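Long-range contacts in disulfide oxidoreductase (Xylella fastidiosa, PDB 2REM), which probably acts as a periplasmic thiol-disulfide oxidoreductase of the DsbA type, a thioredoxin-fold enzyme that exchanges disulfides with other proteins: residues 33-38 with 93-98; 26-31 with 57-62. One frame throughout, in Å; residues are numbered along the deposited sequence.

Contact 1. Residues 33-38 with 93-98; sequences FGYTCP and AMFEAI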
loop_
_atom_site.group_PDB
_atom_site.type_symbol
_atom_site.label_atom_id
_atom_site.label_comp_id
_atom_site.label_asym_id
_atom_site.label_seq_id
_atom_site.Cartn_x
_atom_site.Cartn_y
_atom_site.Cartn_z
ATOM N N PHE A 33 2.687 0.158 -2.046
ATOM C CA PHE A 33 3.503 -1.043 -2.018
ATOM C C PHE A 33 3.199 -1.837 -3.294
ATOM O O PHE A 33 2.174 -1.622 -3.961
ATOM C CB PHE A 33 3.110 -1.917 -0.807
ATOM C CG PHE A 33 1.844 -2.703 -1.053
ATOM C CD1 PHE A 33 1.899 -4.034 -1.484
ATOM C CD2 PHE A 33 0.610 -2.093 -0.925
ATOM C CE1 PHE A 33 0.745 -4.718 -1.779
ATOM C CE2 PHE A 33 -0.547 -2.788 -1.203
ATOM C CZ PHE A 33 -0.479 -4.089 -1.628
ATOM N N GLY A 34 4.087 -2.748 -3.622
ATOM C CA GLY A 34 3.776 -3.801 -4.581
ATOM C C GLY A 34 4.170 -5.142 -3.979
ATOM O O GLY A 34 5.212 -5.264 -3.326
ATOM N N TYR A 35 3.346 -6.159 -4.202
ATOM C CA TYR A 35 3.684 -7.534 -3.844
ATOM C C TYR A 35 4.975 -8.016 -4.504
ATOM O O TYR A 35 5.712 -8.827 -3.934
ATOM C CB TYR A 35 2.518 -8.461 -4.211
ATOM C CG TYR A 35 1.380 -8.465 -3.206
ATOM C CD1 TYR A 35 1.631 -8.650 -1.840
ATOM C CD2 TYR A 35 0.061 -8.336 -3.623
ATOM C CE1 TYR A 35 0.606 -8.666 -0.927
ATOM C CE2 TYR A 35 -0.988 -8.373 -2.704
ATOM C CZ TYR A 35 -0.692 -8.533 -1.359
ATOM O OH TYR A 35 -1.684 -8.578 -0.440
ATOM N N THR A 36 5.268 -7.485 -5.692
ATOM C CA THR A 36 6.461 -7.883 -6.436
ATOM C C THR A 36 7.731 -7.254 -5.899
ATOM O O THR A 36 8.829 -7.619 -6.321
ATOM C CB THR A 36 6.374 -7.535 -7.959
ATOM O OG1 THR A 36 6.206 -6.129 -8.137
ATOM C CG2 THR A 36 5.239 -8.283 -8.632
ATOM N N CYS A 37 7.570 -6.294 -4.994
ATOM C CA CYS A 37 8.689 -5.529 -4.473
ATOM C C CYS A 37 9.304 -6.215 -3.260
ATOM O O CYS A 37 8.640 -6.380 -2.237
ATOM C CB CYS A 37 8.221 -4.139 -4.094
ATOM S SG CYS A 37 9.521 -3.181 -3.409
ATOM N N PRO A 38 10.567 -6.636 -3.367
ATOM C CA PRO A 38 11.153 -7.304 -2.193
ATOM C C PRO A 38 11.335 -6.348 -1.007
ATOM O O PRO A 38 11.291 -6.797 0.127
ATOM C CB PRO A 38 12.488 -7.832 -2.708
ATOM C CG PRO A 38 12.792 -7.016 -3.909
ATOM C CD PRO A 38 11.499 -6.584 -4.503
ATOM N N ALA A 93 1.527 -13.831 3.388
ATOM C CA ALA A 93 1.613 -15.051 2.593
ATOM C C ALA A 93 1.845 -14.765 1.105
ATOM O O ALA A 93 2.596 -15.490 0.421
ATOM C CB ALA A 93 0.354 -15.888 2.793
ATOM N N MET A 94 1.211 -13.716 0.587
ATOM C CA MET A 94 1.442 -13.366 -0.811
ATOM C C MET A 94 2.906 -12.944 -1.014
ATOM O O MET A 94 3.545 -13.395 -1.937
ATOM C CB MET A 94 0.467 -12.297 -1.330
ATOM C CG MET A 94 0.787 -11.871 -2.762
ATOM S SD MET A 94 0.678 -13.234 -3.958
ATOM C CE MET A 94 -1.069 -13.194 -4.225
ATOM N N PHE A 95 3.427 -12.061 -0.165
ATOM C CA PHE A 95 4.848 -11.706 -0.236
ATOM C C PHE A 95 5.748 -12.937 -0.172
ATOM O O PHE A 95 6.699 -13.101 -0.963
ATOM C CB PHE A 95 5.218 -10.771 0.928
ATOM C CG PHE A 95 4.796 -9.345 0.747
ATOM C CD1 PHE A 95 5.244 -8.586 -0.336
ATOM C CD2 PHE A 95 4.035 -8.720 1.728
ATOM C CE1 PHE A 95 4.901 -7.251 -0.452
ATOM C CE2 PHE A 95 3.661 -7.386 1.613
ATOM C CZ PHE A 95 4.091 -6.644 0.505
ATOM N N GLU A 96 5.446 -13.822 0.782
ATOM C CA GLU A 96 6.205 -15.032 0.944
ATOM C C GLU A 96 6.105 -15.955 -0.287
ATOM O O GLU A 96 7.121 -16.448 -0.757
ATOM C CB GLU A 96 5.787 -15.706 2.247
ATOM C CG GLU A 96 6.027 -17.167 2.323
ATOM C CD GLU A 96 5.679 -17.697 3.693
ATOM O OE1 GLU A 96 4.530 -17.445 4.141
ATOM O OE2 GLU A 96 6.569 -18.329 4.318
ATOM N N ALA A 97 4.902 -16.110 -0.835
ATOM C CA ALA A 97 4.677 -16.912 -2.050
ATOM C C ALA A 97 5.567 -16.422 -3.191
ATOM O O ALA A 97 6.126 -17.220 -3.926
ATOM C CB ALA A 97 3.238 -16.815 -2.471
ATOM N N ILE A 98 5.688 -15.108 -3.328
ATOM C CA ILE A 98 6.449 -14.517 -4.432
ATOM C C ILE A 98 7.945 -14.578 -4.148
ATOM O O ILE A 98 8.745 -15.030 -4.977
ATOM C CB ILE A 98 6.013 -13.048 -4.674
ATOM C CG1 ILE A 98 4.550 -13.003 -5.122
ATOM C CG2 ILE A 98 6.955 -12.368 -5.684
ATOM C CD1 ILE A 98 3.920 -11.652 -4.997
#

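Contact 2. Residues 26-31 with 57-62; sequences KIEVVE and DVRFTL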
loop_
_atom_site.group_PDB
_atom_site.type_symbol
_atom_site.label_atom_id
_atom_site.label_comp_id
_atom_site.label_asym_id
_atom_site.label_seq_id
_atom_site.Cartn_x
_atom_site.Cartn_y
_atom_site.Cartn_z
ATOM N N LYS A 26 -9.227 12.244 10.501
ATOM C CA LYS A 26 -8.099 11.305 10.559
ATOM C C LYS A 26 -6.796 11.844 9.953
ATOM O O LYS A 26 -6.802 12.765 9.126
ATOM C CB LYS A 26 -8.448 9.988 9.849
ATOM C CG LYS A 26 -9.679 9.270 10.384
ATOM C CD LYS A 26 -9.414 8.527 11.678
ATOM C CE LYS A 26 -10.726 8.126 12.329
ATOM N NZ LYS A 26 -10.550 6.964 13.269
ATOM N N ILE A 27 -5.688 11.243 10.377
ATOM C CA ILE A 27 -4.413 11.415 9.706
ATOM C C ILE A 27 -4.206 10.169 8.863
ATOM O O ILE A 27 -4.078 9.053 9.385
ATOM C CB ILE A 27 -3.241 11.593 10.682
ATOM C CG1 ILE A 27 -3.506 12.781 11.627
ATOM C CG2 ILE A 27 -1.934 11.747 9.878
ATOM C CD1 ILE A 27 -2.659 12.788 12.882
ATOM N N GLU A 28 -4.198 10.360 7.555
ATOM C CA GLU A 28 -4.068 9.237 6.661
ATOM C C GLU A 28 -2.600 8.962 6.444
ATOM O O GLU A 28 -1.819 9.866 6.162
ATOM C CB GLU A 28 -4.746 9.525 5.329
ATOM C CG GLU A 28 -4.611 8.396 4.343
ATOM C CD GLU A 28 -5.173 8.777 3.014
ATOM O OE1 GLU A 28 -4.421 9.381 2.214
ATOM O OE2 GLU A 28 -6.366 8.486 2.776
ATOM N N VAL A 29 -2.236 7.706 6.638
ATOM C CA VAL A 29 -0.915 7.238 6.302
ATOM C C VAL A 29 -1.105 6.128 5.299
ATOM O O VAL A 29 -1.623 5.070 5.631
ATOM C CB VAL A 29 -0.161 6.722 7.539
ATOM C CG1 VAL A 29 1.231 6.256 7.139
ATOM C CG2 VAL A 29 -0.050 7.869 8.583
ATOM N N VAL A 30 -0.680 6.395 4.076
ATOM C CA VAL A 30 -0.709 5.406 3.020
ATOM C C VAL A 30 0.674 4.822 2.820
ATOM O O VAL A 30 1.682 5.541 2.848
ATOM C CB VAL A 30 -1.263 6.010 1.685
ATOM C CG1 VAL A 30 -0.933 5.086 0.467
ATOM C CG2 VAL A 30 -2.749 6.260 1.806
ATOM N N GLU A 31 0.724 3.499 2.666
ATOM C CA GLU A 31 1.893 2.844 2.070
ATOM C C GLU A 31 1.538 2.405 0.664
ATOM O O GLU A 31 0.642 1.567 0.481
ATOM C CB GLU A 31 2.311 1.591 2.832
ATOM C CG GLU A 31 3.647 1.020 2.289
ATOM C CD GLU A 31 3.800 -0.494 2.456
ATOM O OE1 GLU A 31 2.790 -1.201 2.637
ATOM O OE2 GLU A 31 4.949 -0.977 2.388
ATOM N N ASP A 57 -6.760 8.230 15.632
ATOM C CA ASP A 57 -6.862 9.240 14.582
ATOM C C ASP A 57 -6.003 8.922 13.346
ATOM O O ASP A 57 -6.089 9.616 12.337
ATOM C CB ASP A 57 -6.560 10.637 15.132
ATOM C CG ASP A 57 -5.149 10.777 15.665
ATOM O OD1 ASP A 57 -4.431 9.764 15.753
ATOM O OD2 ASP A 57 -4.759 11.914 16.012
ATOM N N VAL A 58 -5.166 7.891 13.430
ATOM C CA VAL A 58 -4.429 7.418 12.238
ATOM C C VAL A 58 -5.256 6.419 11.419
ATOM O O VAL A 58 -5.740 5.405 11.946
ATOM C CB VAL A 58 -3.007 6.841 12.569
ATOM C CG1 VAL A 58 -2.306 6.321 11.290
ATOM C CG2 VAL A 58 -2.132 7.896 13.222
ATOM N N ARG A 59 -5.449 6.728 10.139
ATOM C CA ARG A 59 -6.004 5.769 9.207
ATOM C C ARG A 59 -4.857 5.260 8.340
ATOM O O ARG A 59 -4.340 5.973 7.488
ATOM C CB ARG A 59 -7.116 6.378 8.348
ATOM C CG ARG A 59 -7.777 5.376 7.404
ATOM C CD ARG A 59 -8.946 5.996 6.659
ATOM N NE ARG A 59 -8.478 6.998 5.702
ATOM C CZ ARG A 59 -8.955 8.232 5.592
ATOM N NH1 ARG A 59 -9.958 8.645 6.363
ATOM N NH2 ARG A 59 -8.435 9.050 4.666
ATOM N N PHE A 60 -4.458 4.022 8.584
ATOM C CA PHE A 60 -3.360 3.426 7.837
ATOM C C PHE A 60 -3.921 2.603 6.687
ATOM O O PHE A 60 -4.736 1.699 6.893
ATOM C CB PHE A 60 -2.488 2.586 8.773
ATOM C CG PHE A 60 -1.497 1.727 8.059
ATOM C CD1 PHE A 60 -0.601 2.272 7.168
ATOM C CD2 PHE A 60 -1.470 0.353 8.292
ATOM C CE1 PHE A 60 0.302 1.468 6.484
ATOM C CE2 PHE A 60 -0.554 -0.466 7.621
ATOM C CZ PHE A 60 0.322 0.099 6.717
ATOM N N THR A 61 -3.496 2.930 5.481
ATOM C CA THR A 61 -4.115 2.381 4.290
ATOM C C THR A 61 -3.040 1.879 3.363
ATOM O O THR A 61 -2.042 2.556 3.139
ATOM C CB THR A 61 -4.967 3.446 3.592
ATOM O OG1 THR A 61 -5.984 3.861 4.500
ATOM C CG2 THR A 61 -5.604 2.900 2.304
ATOM N N LEU A 62 -3.233 0.676 2.844
ATOM C CA LEU A 62 -2.374 0.163 1.784
ATOM C C LEU A 62 -2.920 0.569 0.452
ATOM O O LEU A 62 -4.135 0.447 0.198
ATOM C CB LEU A 62 -2.290 -1.374 1.846
ATOM C CG LEU A 62 -1.729 -1.952 3.134
ATOM C CD1 LEU A 62 -1.668 -3.448 2.996
ATOM C CD2 LEU A 62 -0.348 -1.383 3.475
HETATM O O HOH W 1 -7.144 6.022 3.404
#

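Contact 1. Residues 33-38 with 93-98
The carbonyl oxygen of G34 has two kinds of partner. It accepts a hydrogen bond from C37 N, 3.1 Å from G34 O, within the type I beta turn from G34 to C37. It also lies at the edge of the F95 ring, near the ring plane, with F95 CE1 3.5 Å from G34 O. The next carbonyl, Y35 O, accepts a hydrogen bond from H99 NE2, one turn beyond F95 on helix 87-101. I98 CD1 packs beside it, 3.5 Å from Y35 O.

The Y35 ring is the centre of the packing. M94 CG sits squarely over one face, 3.4 Å from the Y35 ring centroid, as a CH-pi contact. M94 bends at chi2 (61°), which keeps SD above the same face in a more distant Met-aromatic contact, 5.0 Å from that centroid. F33 CE1 covers the opposite face, so the ring is sandwiched. The edge of Y35 turns to the face of F95 in a T-shaped pair, with ring centroids 5.1 Å apart and planes at 68°. F95 CZ also meets F33 CD1 at 3.9 Å. H91 extends the aromatic cluster.

C37 is the N-cap of helix 38-52 and the first cysteine of the predicted redox-active CxxC pair, which is not disulfide-bonded here. F95 also touches C40. The loop leading into this CxxC is thus held against helix 87-101 mainly by aromatic and apolar packing.

Contact 2. Residues 26-31 with 57-62
I27 N donates to D57 O at 2.6 Å and starts a parallel ladder. R59 N then donates to I27 O, V29 N to R59 O, T61 N to V29 O, and E31 N to T61 O. E28 and V30 turn their backbone groups to N162 and V160, on the other edge of strand 27-33; E28 N also bonds N162 OD1.

E28 and R59 form a salt bridge on one face of the sheet, with R59 NH2 2.9 Å from E28 OE2. E28 OE2 lies in the guanidinium plane, at its edge, but NH2 meets it from above the carboxylate plane; the two planes are 70° apart. A water joins E28 OE2, R59 NE and T61 OG1. It donates to E28 OE2 at 2.7 Å and accepts from R59 NE. E28 OE2 thus accepts three bonds, from R59 NH2, the water and A21 N. E28 OE1 accepts one from F20 N, and R59 NH1 donates to P22 O. D57 OD2 forms a salt bridge with R187 NE, and K26 NZ hydrogen-bonds K56 O.

On the other face V29 CG2 meets V58 CG1 at 3.8 Å, and L62 CD2 lies 3.3 Å from E31 OE1. That face packs on helices 38-52 and 172-190. The two strands and helix 38-52 form a beta-alpha-beta unit of the thioredoxin fold, with strand 58-64 at the sheet's outer edge and strand 158-161 beyond strand 27-33.

How the contacts relate
The contacts interleave along the chain, in the order 26-31, 33-38, 57-62, 93-98. Their centres are about 21 Å apart, on opposite sides of the chain's centre. Strand 27-33 connects them: contact 2 uses most of it, and contact 1 takes its last residue and the loop that follows. They also touch directly, with F33 CE2 packed 3.8 Å from L62 CB. Contact 2 pairs two strands of the thioredoxin sheet. Contact 1 ties the loop before helix 38-52 to helix 87-101, one of the helices that DsbA proteins insert into that fold. Together they run from the sheet to the predicted redox-active CxxC and the helices beside it.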